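Local coordinates for lipase aflb (Neosartorya fumigata, PDB 6IDY), which probably hydrolyses the ester bonds of acylglycerol lipids through an alpha/beta-hydrolase domain that carries a bound calcium ion, at residues Val364-Leu369 / Arg397-Gln402; Trp371-Asp376 / Ser387-Asp392; Tyr177-Gly182 / Leu405-Gly410; Ile313-Asp318 / Asn344-Ile349. All blocks are in the same frame, centred on the assembly; numbering follows the deposited sequence.

Overall arrangement
Contact 3 spans the longest separation, tying the turn after helix 173-178 to helix 405-412, and the other three lie within the loop it closes. Contact 4 comes next along the chain, pairing strand 310-314 with the edge strand 341-345 of the mixed sheet. Contact 1 follows and encloses contact 2; both use helix 368-379, and their centres lie about 11 Å apart. W371 NE1 hydrogen-bonds L365 O and its ring stacks on F181. L373 of the same helix packs on N344 of contact 4. Contacts 2 and 3 are the most distant, about 20 Å between centres. So helix 368-379 touches the sheet edge, the calcium-binding loop and the loop after helix 391-396.

Contact 1: residues Val364-Leu369 / Arg397-Gln402; sequences VLYNPL and RVLPPQ
The backbone O of Y366 is met by two carbons of 397-402: P400 CD approaches to 3.1 Å and L399 CD2 to 3.4 Å from that oxygen. Neither is a hydrogen bond. The same L399 methyl lies 3.7 Å from Y366 CD1, meeting the ring obliquely at its root. Y366 CG sits between its backbone N and carbonyl carbon (chi1 56°), which folds the ring back beside its own backbone, while the Y366 OH is hydrogen-bonded to E412 OE2. P368, first residue of helix 368-379, fits its ring against the chain at 397-399. Its CG lies 3.4 Å from R397 O and its CD 3.4 Å from V398 O, with P368 CB against R397 CB at 3.6 Å. V398 O accepts a hydrogen bond from Y359 OH. At the helix start N367 OD1 accepts a weak capping bond from L369 N and another bond from A370 N, and N367 ND2 reaches A355 O. With no hydrogen bond crossing between the two segments, their join depends on the close fit of proline and leucine carbons around backbone carbonyls.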
loop_
_atom_site.group_PDB
_atom_site.type_symbol
_atom_site.label_atom_id
_atom_site.label_comp_id
_atom_site.label_asym_id
_atom_site.label_seq_id
_atom_site.Cartn_x
_atom_site.Cartn_y
_atom_site.Cartn_z
ATOM N N VAL A 364 -1.105 -4.863 8.638
ATOM C CA VAL A 364 -2.406 -5.356 8.156
ATOM C C VAL A 364 -2.197 -6.280 6.916
ATOM O O VAL A 364 -2.978 -7.213 6.714
ATOM C CB VAL A 364 -3.464 -4.224 7.948
ATOM C CG1 VAL A 364 -4.848 -4.805 7.632
ATOM C CG2 VAL A 364 -3.557 -3.328 9.177
ATOM N N LEU A 365 -1.082 -6.086 6.162
ATOM C CA LEU A 365 -0.722 -6.930 5.006
ATOM C C LEU A 365 -0.487 -8.404 5.394
ATOM O O LEU A 365 -0.635 -9.294 4.551
ATOM C CB LEU A 365 0.507 -6.375 4.272
ATOM C CG LEU A 365 0.344 -5.027 3.561
ATOM C CD1 LEU A 365 1.706 -4.412 3.255
ATOM C CD2 LEU A 365 -0.509 -5.164 2.295
ATOM N N TYR A 366 -0.108 -8.659 6.658
ATOM C CA TYR A 366 0.110 -10.024 7.133
ATOM C C TYR A 366 -0.927 -10.433 8.193
ATOM O O TYR A 366 -0.729 -11.424 8.890
ATOM C CB TYR A 366 1.570 -10.271 7.592
ATOM C CG TYR A 366 2.111 -9.336 8.660
ATOM C CD1 TYR A 366 1.640 -9.394 9.971
ATOM C CD2 TYR A 366 3.160 -8.467 8.384
ATOM C CE1 TYR A 366 2.157 -8.561 10.962
ATOM C CE2 TYR A 366 3.693 -7.636 9.370
ATOM C CZ TYR A 366 3.194 -7.693 10.660
ATOM O OH TYR A 366 3.698 -6.859 11.628
ATOM N N ASN A 367 -2.033 -9.678 8.308
ATOM C CA ASN A 367 -3.082 -9.982 9.283
ATOM C C ASN A 367 -3.988 -11.147 8.803
ATOM O O ASN A 367 -4.442 -11.120 7.657
ATOM C CB ASN A 367 -3.901 -8.735 9.631
ATOM C CG ASN A 367 -4.951 -9.013 10.666
ATOM O OD1 ASN A 367 -6.063 -9.430 10.349
ATOM N ND2 ASN A 367 -4.611 -8.828 11.928
ATOM N N PRO A 368 -4.266 -12.166 9.658
ATOM C CA PRO A 368 -5.088 -13.307 9.203
ATOM C C PRO A 368 -6.521 -12.960 8.822
ATOM O O PRO A 368 -7.049 -13.565 7.889
ATOM C CB PRO A 368 -5.019 -14.295 10.367
ATOM C CG PRO A 368 -4.612 -13.493 11.530
ATOM C CD PRO A 368 -3.784 -12.369 11.042
ATOM N N LEU A 369 -7.137 -11.987 9.520
ATOM C CA LEU A 369 -8.491 -11.523 9.212
ATOM C C LEU A 369 -8.492 -10.783 7.867
ATOM O O LEU A 369 -9.390 -11.018 7.057
ATOM C CB LEU A 369 -9.072 -10.652 10.347
ATOM C CG LEU A 369 -10.468 -10.040 10.121
ATOM C CD1 LEU A 369 -11.575 -11.108 10.126
ATOM C CD2 LEU A 369 -10.754 -8.932 11.122
ATOM N N ARG A 397 -5.681 -16.777 15.000
ATOM C CA ARG A 397 -4.409 -16.749 14.282
ATOM C C ARG A 397 -3.696 -15.400 14.466
ATOM O O ARG A 397 -4.329 -14.398 14.802
ATOM C CB ARG A 397 -4.642 -16.983 12.778
ATOM C CG ARG A 397 -5.135 -18.366 12.360
ATOM C CD ARG A 397 -5.582 -18.296 10.910
ATOM N NE ARG A 397 -5.988 -19.591 10.362
ATOM C CZ ARG A 397 -6.818 -19.739 9.334
ATOM N NH1 ARG A 397 -7.362 -18.678 8.751
ATOM N NH2 ARG A 397 -7.122 -20.952 8.888
ATOM N N VAL A 398 -2.381 -15.381 14.213
ATOM C CA VAL A 398 -1.538 -14.179 14.242
ATOM C C VAL A 398 -1.073 -13.842 12.819
ATOM O O VAL A 398 -0.745 -12.695 12.515
ATOM C CB VAL A 398 -0.360 -14.249 15.250
ATOM C CG1 VAL A 398 -0.862 -14.184 16.690
ATOM C CG2 VAL A 398 0.506 -15.484 15.028
ATOM N N LEU A 399 -1.051 -14.859 11.953
ATOM C CA LEU A 399 -0.665 -14.759 10.552
ATOM C C LEU A 399 -1.593 -15.649 9.732
ATOM O O LEU A 399 -2.015 -16.683 10.252
ATOM C CB LEU A 399 0.778 -15.281 10.358
ATOM C CG LEU A 399 1.945 -14.431 10.848
ATOM C CD1 LEU A 399 3.257 -15.136 10.572
ATOM C CD2 LEU A 399 1.959 -13.053 10.186
ATOM N N PRO A 400 -1.866 -15.350 8.437
ATOM C CA PRO A 400 -2.638 -16.309 7.629
ATOM C C PRO A 400 -1.803 -17.591 7.450
ATOM O O PRO A 400 -0.571 -17.514 7.551
ATOM C CB PRO A 400 -2.815 -15.582 6.292
ATOM C CG PRO A 400 -1.663 -14.645 6.214
ATOM C CD PRO A 400 -1.421 -14.199 7.621
ATOM N N PRO A 401 -2.406 -18.777 7.197
ATOM C CA PRO A 401 -1.574 -19.992 7.014
ATOM C C PRO A 401 -0.558 -19.881 5.871
ATOM O O PRO A 401 0.464 -20.559 5.884
ATOM C CB PRO A 401 -2.599 -21.098 6.725
ATOM C CG PRO A 401 -3.914 -20.557 7.163
ATOM C CD PRO A 401 -3.847 -19.071 7.054
ATOM N N GLN A 402 -0.828 -18.999 4.899
ATOM C CA GLN A 402 0.005 -18.770 3.711
ATOM C C GLN A 402 1.307 -18.011 3.990
ATOM O O GLN A 402 2.225 -18.056 3.167
ATOM C CB GLN A 402 -0.811 -18.064 2.605
ATOM C CG GLN A 402 -1.998 -18.886 2.081
ATOM C CD GLN A 402 -3.234 -18.779 2.949
ATOM O OE1 GLN A 402 -3.467 -17.779 3.635
ATOM N NE2 GLN A 402 -4.057 -19.816 2.944
#

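Contact 2: residues Trp371-Asp376 / Ser387-Asp392; sequences WALAVD and SRLDLD
The guanidinium of R388 presents an edge to the carboxylate of D376, and the two planes are only 27° apart. The grip is side-on with two nitrogens: NE gives a nearly straight bond (172°) to D376 OD1 at 2.9 Å, on the syn lone pair, and NH2 reaches D376 OD2 at 2.8 Å from somewhat out of the carboxylate plane. A bend at chi3 (-64°) turns the arginine end so that both donors face the acid. D376 OD2 also accepts from D385 N, and R388 NH2 has a weak second acceptor in P383 O, which should limit the rotation of both groups. Next to this pair L389 packs against helix 368-379. Its CD1 meets A372 CB at 3.8 Å and L373 CD2 at 4.0 Å, crossing L373 at about a right angle, while its CD2 packs 3.6 Å from A372 O and 4.0 Å from D376 CB. The salt bridge closes the connection between D376 and R388, which contains A377, H380 and G382. With D255 these complete the calcium site, about 7 Å from the R388 side chain, and D376 O bonds H380 ND1, consistent with a second shell that steadies the calcium-binding loop.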
loop_
_atom_site.group_PDB
_atom_site.type_symbol
_atom_site.label_atom_id
_atom_site.label_comp_id
_atom_site.label_asym_id
_atom_site.label_seq_id
_atom_site.Cartn_x
_atom_site.Cartn_y
_atom_site.Cartn_z
ATOM N N TRP A 371 -6.547 -11.316 5.282
ATOM C CA TRP A 371 -6.446 -12.398 4.294
ATOM C C TRP A 371 -7.752 -13.156 4.121
ATOM O O TRP A 371 -8.171 -13.372 2.985
ATOM C CB TRP A 371 -5.320 -13.360 4.674
ATOM C CG TRP A 371 -3.987 -12.870 4.215
ATOM C CD1 TRP A 371 -3.284 -11.808 4.711
ATOM C CD2 TRP A 371 -3.231 -13.376 3.109
ATOM N NE1 TRP A 371 -2.125 -11.634 3.992
ATOM C CE2 TRP A 371 -2.058 -12.594 3.011
ATOM C CE3 TRP A 371 -3.423 -14.431 2.194
ATOM C CZ2 TRP A 371 -1.090 -12.819 2.023
ATOM C CZ3 TRP A 371 -2.453 -14.665 1.227
ATOM C CH2 TRP A 371 -1.311 -13.856 1.138
ATOM N N ALA A 372 -8.405 -13.535 5.241
ATOM C CA ALA A 372 -9.679 -14.253 5.224
ATOM C C ALA A 372 -10.769 -13.398 4.560
ATOM O O ALA A 372 -11.584 -13.928 3.808
ATOM C CB ALA A 372 -10.084 -14.643 6.636
ATOM N N LEU A 373 -10.735 -12.068 4.782
ATOM C CA LEU A 373 -11.684 -11.146 4.161
ATOM C C LEU A 373 -11.402 -10.981 2.675
ATOM O O LEU A 373 -12.347 -10.902 1.892
ATOM C CB LEU A 373 -11.688 -9.785 4.869
ATOM C CG LEU A 373 -12.395 -9.744 6.223
ATOM C CD1 LEU A 373 -11.918 -8.574 7.024
ATOM C CD2 LEU A 373 -13.927 -9.761 6.075
ATOM N N ALA A 374 -10.108 -10.949 2.285
ATOM C CA ALA A 374 -9.702 -10.837 0.882
ATOM C C ALA A 374 -10.199 -12.063 0.095
ATOM O O ALA A 374 -10.768 -11.902 -0.976
ATOM C CB ALA A 374 -8.187 -10.714 0.779
ATOM N N VAL A 375 -10.022 -13.273 0.663
ATOM C CA VAL A 375 -10.431 -14.564 0.094
ATOM C C VAL A 375 -11.959 -14.611 -0.020
ATOM O O VAL A 375 -12.484 -14.945 -1.084
ATOM C CB VAL A 375 -9.838 -15.758 0.900
ATOM C CG1 VAL A 375 -10.444 -17.097 0.475
ATOM C CG2 VAL A 375 -8.325 -15.795 0.774
ATOM N N ASP A 376 -12.663 -14.224 1.054
ATOM C CA ASP A 376 -14.124 -14.179 1.072
ATOM C C ASP A 376 -14.681 -13.179 0.035
ATOM O O ASP A 376 -15.668 -13.496 -0.628
ATOM C CB ASP A 376 -14.643 -13.884 2.486
ATOM C CG ASP A 376 -16.145 -13.792 2.556
ATOM O OD1 ASP A 376 -16.800 -14.855 2.674
ATOM O OD2 ASP A 376 -16.667 -12.671 2.464
ATOM N N SER A 387 -19.231 -12.103 8.714
ATOM C CA SER A 387 -20.280 -13.023 9.172
ATOM C C SER A 387 -20.230 -14.382 8.444
ATOM O O SER A 387 -20.813 -15.349 8.934
ATOM C CB SER A 387 -21.661 -12.383 9.059
ATOM O OG SER A 387 -22.119 -12.342 7.718
ATOM N N ARG A 388 -19.521 -14.456 7.291
ATOM C CA ARG A 388 -19.354 -15.690 6.510
ATOM C C ARG A 388 -18.092 -16.436 6.926
ATOM O O ARG A 388 -17.830 -17.532 6.431
ATOM C CB ARG A 388 -19.287 -15.388 5.008
ATOM C CG ARG A 388 -20.626 -15.060 4.357
ATOM C CD ARG A 388 -20.532 -15.147 2.842
ATOM N NE ARG A 388 -19.603 -14.157 2.282
ATOM C CZ ARG A 388 -19.967 -13.080 1.594
ATOM N NH1 ARG A 388 -21.249 -12.837 1.358
ATOM N NH2 ARG A 388 -19.053 -12.243 1.128
ATOM N N LEU A 389 -17.304 -15.847 7.828
ATOM C CA LEU A 389 -16.053 -16.446 8.290
ATOM C C LEU A 389 -16.198 -17.147 9.632
ATOM O O LEU A 389 -17.027 -16.753 10.453
ATOM C CB LEU A 389 -14.943 -15.374 8.397
ATOM C CG LEU A 389 -14.576 -14.569 7.142
ATOM C CD1 LEU A 389 -13.591 -13.463 7.488
ATOM C CD2 LEU A 389 -13.992 -15.461 6.053
ATOM N N ASP A 390 -15.347 -18.157 9.870
ATOM C CA ASP A 390 -15.274 -18.838 11.156
ATOM C C ASP A 390 -14.316 -17.950 11.960
ATOM O O ASP A 390 -13.098 -18.136 11.898
ATOM C CB ASP A 390 -14.719 -20.267 10.981
ATOM C CG ASP A 390 -14.697 -21.131 12.236
ATOM O OD1 ASP A 390 -14.870 -20.580 13.350
ATOM O OD2 ASP A 390 -14.504 -22.358 12.104
ATOM N N LEU A 391 -14.872 -16.929 12.648
ATOM C CA LEU A 391 -14.088 -15.940 13.396
ATOM C C LEU A 391 -13.301 -16.520 14.570
ATOM O O LEU A 391 -12.242 -15.983 14.868
ATOM C CB LEU A 391 -14.922 -14.726 13.837
ATOM C CG LEU A 391 -15.464 -13.821 12.713
ATOM C CD1 LEU A 391 -16.291 -12.694 13.280
ATOM C CD2 LEU A 391 -14.341 -13.244 11.849
ATOM N N ASP A 392 -13.746 -17.627 15.189
ATOM C CA ASP A 392 -12.976 -18.255 16.279
ATOM C C ASP A 392 -11.609 -18.740 15.764
ATOM O O ASP A 392 -10.590 -18.513 16.419
ATOM C CB ASP A 392 -13.756 -19.416 16.926
ATOM C CG ASP A 392 -15.031 -19.002 17.644
ATOM O OD1 ASP A 392 -15.001 -17.984 18.379
ATOM O OD2 ASP A 392 -16.055 -19.706 17.489
#

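Contact 3: residues Tyr177-Gly182 / Leu405-Gly410; sequences YYFNFG and LDDLLG
A CH-pi contact between F179 and G410 carries the interface: G410 CA stands 3.4 Å from the centroid of the F179 ring, only 5° off the ring normal. Having no side chain, the glycine lets the ring lie directly on the helix backbone. On the other face the neighbouring Y178 puts CD2 over the ring centre, so F179 is sandwiched, with I98 and L102 of helix 96-103 also against it. CG of F179 lies anti to the carbonyl carbon (chi1 -64°), which carries the ring out to the glycine.

Contacts of carbon with oxygen make a second group. F179 CD1 lies 3.4 Å from D406 O, the carbonyl that accepts the helical bond from G410 N, and D407 CB comes within 3.2 Å of F179 O.

Polar bonds form the third. D407 OD2 accepts from G404 N at the helix start, and D407 OD1 forms a salt bridge with K183, which also donates to Y178 O and so links the two segments indirectly. Within the turn, Y177 O takes G182 N at 2.8 Å and N180 N at 3.1 Å from opposite faces of its plane, while N180 ND2 bonds T411 OG1 of the facing helix. The CH-pi contact of F179 on G410 thus joins a C-terminal helix to the end of helix 173-178, which follows strand 161-166, consistent with the strand-then-helix order of the alpha/beta-hydrolase fold.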
loop_
_atom_site.group_PDB
_atom_site.type_symbol
_atom_site.label_atom_id
_atom_site.label_comp_id
_atom_site.label_asym_id
_atom_site.label_seq_id
_atom_site.Cartn_x
_atom_site.Cartn_y
_atom_site.Cartn_z
ATOM N N TYR A 177 4.789 -6.491 -1.860
ATOM C CA TYR A 177 3.946 -7.670 -1.978
ATOM C C TYR A 177 4.694 -8.997 -1.987
ATOM O O TYR A 177 4.068 -10.028 -1.774
ATOM C CB TYR A 177 3.035 -7.520 -3.189
ATOM C CG TYR A 177 1.986 -6.461 -2.932
ATOM C CD1 TYR A 177 0.992 -6.654 -1.975
ATOM C CD2 TYR A 177 2.019 -5.241 -3.602
ATOM C CE1 TYR A 177 0.044 -5.671 -1.706
ATOM C CE2 TYR A 177 1.065 -4.252 -3.351
ATOM C CZ TYR A 177 0.070 -4.481 -2.412
ATOM O OH TYR A 177 -0.903 -3.548 -2.178
ATOM N N TYR A 178 6.023 -8.972 -2.149
ATOM C CA TYR A 178 6.867 -10.166 -2.105
ATOM C C TYR A 178 6.656 -10.896 -0.761
ATOM O O TYR A 178 6.566 -12.123 -0.736
ATOM C CB TYR A 178 8.347 -9.760 -2.292
ATOM C CG TYR A 178 9.341 -10.897 -2.204
ATOM C CD1 TYR A 178 9.710 -11.614 -3.336
ATOM C CD2 TYR A 178 9.953 -11.222 -0.996
ATOM C CE1 TYR A 178 10.639 -12.655 -3.264
ATOM C CE2 TYR A 178 10.881 -12.260 -0.909
ATOM C CZ TYR A 178 11.214 -12.979 -2.046
ATOM O OH TYR A 178 12.136 -13.994 -1.967
ATOM N N PHE A 179 6.531 -10.125 0.337
ATOM C CA PHE A 179 6.363 -10.627 1.697
ATOM C C PHE A 179 4.905 -10.772 2.165
ATOM O O PHE A 179 4.671 -10.998 3.358
ATOM C CB PHE A 179 7.156 -9.745 2.672
ATOM C CG PHE A 179 8.652 -9.756 2.468
ATOM C CD1 PHE A 179 9.410 -10.873 2.809
ATOM C CD2 PHE A 179 9.312 -8.632 1.984
ATOM C CE1 PHE A 179 10.795 -10.877 2.641
ATOM C CE2 PHE A 179 10.701 -8.629 1.835
ATOM C CZ PHE A 179 11.433 -9.749 2.172
ATOM N N ASN A 180 3.922 -10.657 1.253
ATOM C CA ASN A 180 2.531 -10.807 1.668
ATOM C C ASN A 180 1.595 -11.176 0.511
ATOM O O ASN A 180 1.669 -12.302 0.028
ATOM C CB ASN A 180 2.019 -9.585 2.468
ATOM C CG ASN A 180 2.459 -8.262 1.915
ATOM O OD1 ASN A 180 1.868 -7.746 0.972
ATOM N ND2 ASN A 180 3.494 -7.683 2.497
ATOM N N PHE A 181 0.717 -10.252 0.078
ATOM C CA PHE A 181 -0.326 -10.501 -0.924
ATOM C C PHE A 181 0.177 -10.868 -2.331
ATOM O O PHE A 181 -0.638 -11.249 -3.170
ATOM C CB PHE A 181 -1.337 -9.348 -0.974
ATOM C CG PHE A 181 -2.323 -9.402 0.176
ATOM C CD1 PHE A 181 -3.285 -10.405 0.243
ATOM C CD2 PHE A 181 -2.290 -8.448 1.189
ATOM C CE1 PHE A 181 -4.195 -10.454 1.303
ATOM C CE2 PHE A 181 -3.206 -8.493 2.247
ATOM C CZ PHE A 181 -4.156 -9.491 2.294
ATOM N N GLY A 182 1.494 -10.872 -2.550
ATOM C CA GLY A 182 2.056 -11.382 -3.798
ATOM C C GLY A 182 1.783 -12.880 -3.867
ATOM O O GLY A 182 1.803 -13.473 -4.949
ATOM N N LEU A 405 7.144 -16.316 9.412
ATOM C CA LEU A 405 7.996 -15.352 10.107
ATOM C C LEU A 405 8.691 -14.346 9.168
ATOM O O LEU A 405 8.581 -13.145 9.407
ATOM C CB LEU A 405 9.020 -16.092 10.995
ATOM C CG LEU A 405 10.065 -15.246 11.741
ATOM C CD1 LEU A 405 9.419 -14.294 12.748
ATOM C CD2 LEU A 405 11.100 -16.133 12.420
ATOM N N ASP A 406 9.385 -14.828 8.111
ATOM C CA ASP A 406 10.106 -13.991 7.136
ATOM C C ASP A 406 9.204 -12.993 6.421
ATOM O O ASP A 406 9.648 -11.895 6.084
ATOM C CB ASP A 406 10.878 -14.858 6.126
ATOM C CG ASP A 406 12.071 -15.614 6.706
ATOM O OD1 ASP A 406 12.347 -15.458 7.919
ATOM O OD2 ASP A 406 12.729 -16.357 5.945
ATOM N N ASP A 407 7.933 -13.371 6.220
ATOM C CA ASP A 407 6.904 -12.525 5.610
ATOM C C ASP A 407 6.541 -11.372 6.553
ATOM O O ASP A 407 6.474 -10.233 6.103
ATOM C CB ASP A 407 5.676 -13.365 5.241
ATOM C CG ASP A 407 5.972 -14.430 4.201
ATOM O OD1 ASP A 407 6.496 -14.077 3.125
ATOM O OD2 ASP A 407 5.663 -15.610 4.458
ATOM N N LEU A 408 6.377 -11.663 7.867
ATOM C CA LEU A 408 6.108 -10.674 8.916
ATOM C C LEU A 408 7.301 -9.695 8.981
ATOM O O LEU A 408 7.099 -8.481 8.914
ATOM C CB LEU A 408 5.933 -11.391 10.285
ATOM C CG LEU A 408 5.300 -10.621 11.473
ATOM C CD1 LEU A 408 4.981 -11.563 12.589
ATOM C CD2 LEU A 408 6.221 -9.542 12.036
ATOM N N LEU A 409 8.534 -10.234 9.105
ATOM C CA LEU A 409 9.766 -9.437 9.208
ATOM C C LEU A 409 10.037 -8.586 7.978
ATOM O O LEU A 409 10.351 -7.406 8.114
ATOM C CB LEU A 409 10.988 -10.305 9.558
ATOM C CG LEU A 409 10.858 -11.262 10.761
ATOM C CD1 LEU A 409 12.106 -12.121 10.917
ATOM C CD2 LEU A 409 10.545 -10.517 12.052
ATOM N N GLY A 410 9.893 -9.185 6.799
ATOM C CA GLY A 410 10.093 -8.516 5.520
ATOM C C GLY A 410 9.129 -7.371 5.290
ATOM O O GLY A 410 9.541 -6.312 4.809
#

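Contact 4: residues Ile313-Asp318 / Asn344-Ile349; sequences IYSTFD and NHLQTI
Strands 310-314 and 341-345 run parallel here, with I313 bridged to N344 and Y314 to H345; Y314 N donates to N344 O at 3.0 Å and L346 N to Y314 O, the latter nearly straight (173°). On the face bearing I313 and N344, I313 CG2 packs on L346 CD2 at the start of helix 346-349. On the other, Y314, with chi1 at 56°, swings its ring over the H345 backbone, whose CA lies above the ring centre; the two rings meet obliquely. This is one edge of the central sheet of the alpha/beta-hydrolase fold, closed by strand 341-345. The turn after strand 310-314 leads to D318, whose OD2 bonds H361 ND1, probably the Asp-His pair of the triad, as in related lipases. The imidazole of H345 is held at both nitrogens in its plane: NE2 pairs with T316 OG1 at 2.7 Å and ND1 with T348 OG1. The Q347 amide reaches across to the type I turn S315-D318: OE1 accepts from T316 N at 2.8 Å, and NE2 donates to S315 OG at 2.9 Å and to G357 O. S315 OG also accepts from F317 N, an ST turn, and bonds Y359 O. F317 sets its ring edge against Q347 NE2, ring and amide planes 82° apart.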
loop_
_atom_site.group_PDB
_atom_site.type_symbol
_atom_site.label_atom_id
_atom_site.label_comp_id
_atom_site.label_asym_id
_atom_site.label_seq_id
_atom_site.Cartn_x
_atom_site.Cartn_y
_atom_site.Cartn_z
ATOM N N ILE A 313 -9.877 -2.718 5.204
ATOM C CA ILE A 313 -9.334 -3.450 6.353
ATOM C C ILE A 313 -8.287 -2.572 7.009
ATOM O O ILE A 313 -7.333 -2.146 6.356
ATOM C CB ILE A 313 -8.811 -4.879 5.992
ATOM C CG1 ILE A 313 -9.796 -5.637 5.043
ATOM C CG2 ILE A 313 -8.556 -5.681 7.275
ATOM C CD1 ILE A 313 -9.206 -6.704 4.181
ATOM N N TYR A 314 -8.483 -2.270 8.296
ATOM C CA TYR A 314 -7.619 -1.322 9.006
ATOM C C TYR A 314 -7.500 -1.607 10.486
ATOM O O TYR A 314 -8.349 -2.291 11.057
ATOM C CB TYR A 314 -8.128 0.120 8.764
ATOM C CG TYR A 314 -9.575 0.328 9.160
ATOM C CD1 TYR A 314 -10.617 -0.112 8.341
ATOM C CD2 TYR A 314 -9.906 1.008 10.327
ATOM C CE1 TYR A 314 -11.951 0.104 8.688
ATOM C CE2 TYR A 314 -11.235 1.234 10.682
ATOM C CZ TYR A 314 -12.254 0.774 9.862
ATOM O OH TYR A 314 -13.557 0.972 10.234
ATOM N N SER A 315 -6.471 -1.013 11.117
ATOM C CA SER A 315 -6.127 -1.241 12.514
ATOM C C SER A 315 -5.966 0.033 13.342
ATOM O O SER A 315 -5.418 1.021 12.852
ATOM C CB SER A 315 -4.829 -2.045 12.570
ATOM O OG SER A 315 -4.335 -2.253 13.883
ATOM N N THR A 316 -6.350 -0.034 14.630
ATOM C CA THR A 316 -6.179 1.040 15.622
ATOM C C THR A 316 -4.677 1.367 15.776
ATOM O O THR A 316 -4.311 2.530 15.954
ATOM C CB THR A 316 -6.773 0.580 16.978
ATOM O OG1 THR A 316 -8.190 0.533 16.861
ATOM C CG2 THR A 316 -6.401 1.504 18.161
ATOM N N PHE A 317 -3.821 0.334 15.680
ATOM C CA PHE A 317 -2.375 0.443 15.885
ATOM C C PHE A 317 -1.613 0.931 14.652
ATOM O O PHE A 317 -0.387 0.815 14.593
ATOM C CB PHE A 317 -1.820 -0.876 16.443
ATOM C CG PHE A 317 -2.471 -1.208 17.768
ATOM C CD1 PHE A 317 -2.133 -0.508 18.923
ATOM C CD2 PHE A 317 -3.464 -2.177 17.849
ATOM C CE1 PHE A 317 -2.771 -0.776 20.134
ATOM C CE2 PHE A 317 -4.089 -2.462 19.067
ATOM C CZ PHE A 317 -3.743 -1.757 20.199
ATOM N N ASP A 318 -2.333 1.562 13.706
ATOM C CA ASP A 318 -1.743 2.171 12.514
ATOM C C ASP A 318 -0.907 3.384 12.984
ATOM O O ASP A 318 -1.457 4.321 13.557
ATOM C CB ASP A 318 -2.860 2.624 11.551
ATOM C CG ASP A 318 -2.379 2.966 10.160
ATOM O OD1 ASP A 318 -1.402 3.740 10.040
ATOM O OD2 ASP A 318 -2.989 2.485 9.192
ATOM N N ASN A 344 -13.872 -3.001 7.722
ATOM C CA ASN A 344 -13.392 -4.007 8.649
ATOM C C ASN A 344 -12.265 -3.542 9.563
ATOM O O ASN A 344 -11.094 -3.534 9.183
ATOM C CB ASN A 344 -13.017 -5.272 7.859
ATOM C CG ASN A 344 -14.136 -5.718 6.933
ATOM O OD1 ASN A 344 -15.108 -6.359 7.348
ATOM N ND2 ASN A 344 -14.043 -5.355 5.661
ATOM N N HIS A 345 -12.649 -3.169 10.796
ATOM C CA HIS A 345 -11.744 -2.721 11.851
ATOM C C HIS A 345 -11.296 -3.955 12.623
ATOM O O HIS A 345 -12.128 -4.634 13.235
ATOM C CB HIS A 345 -12.461 -1.717 12.766
ATOM C CG HIS A 345 -11.600 -1.138 13.845
ATOM N ND1 HIS A 345 -11.996 -1.152 15.169
ATOM C CD2 HIS A 345 -10.388 -0.542 13.759
ATOM C CE1 HIS A 345 -11.032 -0.550 15.839
ATOM N NE2 HIS A 345 -10.046 -0.164 15.029
ATOM N N LEU A 346 -9.985 -4.270 12.563
ATOM C CA LEU A 346 -9.409 -5.459 13.215
ATOM C C LEU A 346 -9.789 -5.611 14.678
ATOM O O LEU A 346 -10.194 -6.694 15.086
ATOM C CB LEU A 346 -7.870 -5.502 13.089
ATOM C CG LEU A 346 -7.235 -5.442 11.705
ATOM C CD1 LEU A 346 -5.732 -5.597 11.823
ATOM C CD2 LEU A 346 -7.767 -6.533 10.793
ATOM N N GLN A 347 -9.656 -4.525 15.455
ATOM C CA GLN A 347 -9.894 -4.480 16.900
ATOM C C GLN A 347 -11.382 -4.542 17.283
ATOM O O GLN A 347 -11.694 -4.698 18.461
ATOM C CB GLN A 347 -9.187 -3.268 17.540
ATOM C CG GLN A 347 -7.643 -3.343 17.509
ATOM C CD GLN A 347 -7.039 -3.145 16.128
ATOM O OE1 GLN A 347 -7.597 -2.452 15.267
ATOM N NE2 GLN A 347 -5.882 -3.748 15.882
ATOM N N THR A 348 -12.293 -4.466 16.299
ATOM C CA THR A 348 -13.732 -4.623 16.525
ATOM C C THR A 348 -14.096 -6.083 16.237
ATOM O O THR A 348 -14.591 -6.769 17.127
ATOM C CB THR A 348 -14.553 -3.632 15.669
ATOM O OG1 THR A 348 -14.301 -2.305 16.112
ATOM C CG2 THR A 348 -16.052 -3.897 15.742
ATOM N N ILE A 349 -13.855 -6.545 14.993
ATOM C CA ILE A 349 -14.164 -7.907 14.536
ATOM C C ILE A 349 -13.424 -8.967 15.364
ATOM O O ILE A 349 -14.041 -9.961 15.758
ATOM C CB ILE A 349 -13.935 -8.060 13.007
ATOM C CG1 ILE A 349 -14.813 -7.063 12.215
ATOM C CG2 ILE A 349 -14.181 -9.505 12.535
ATOM C CD1 ILE A 349 -14.333 -6.781 10.840
#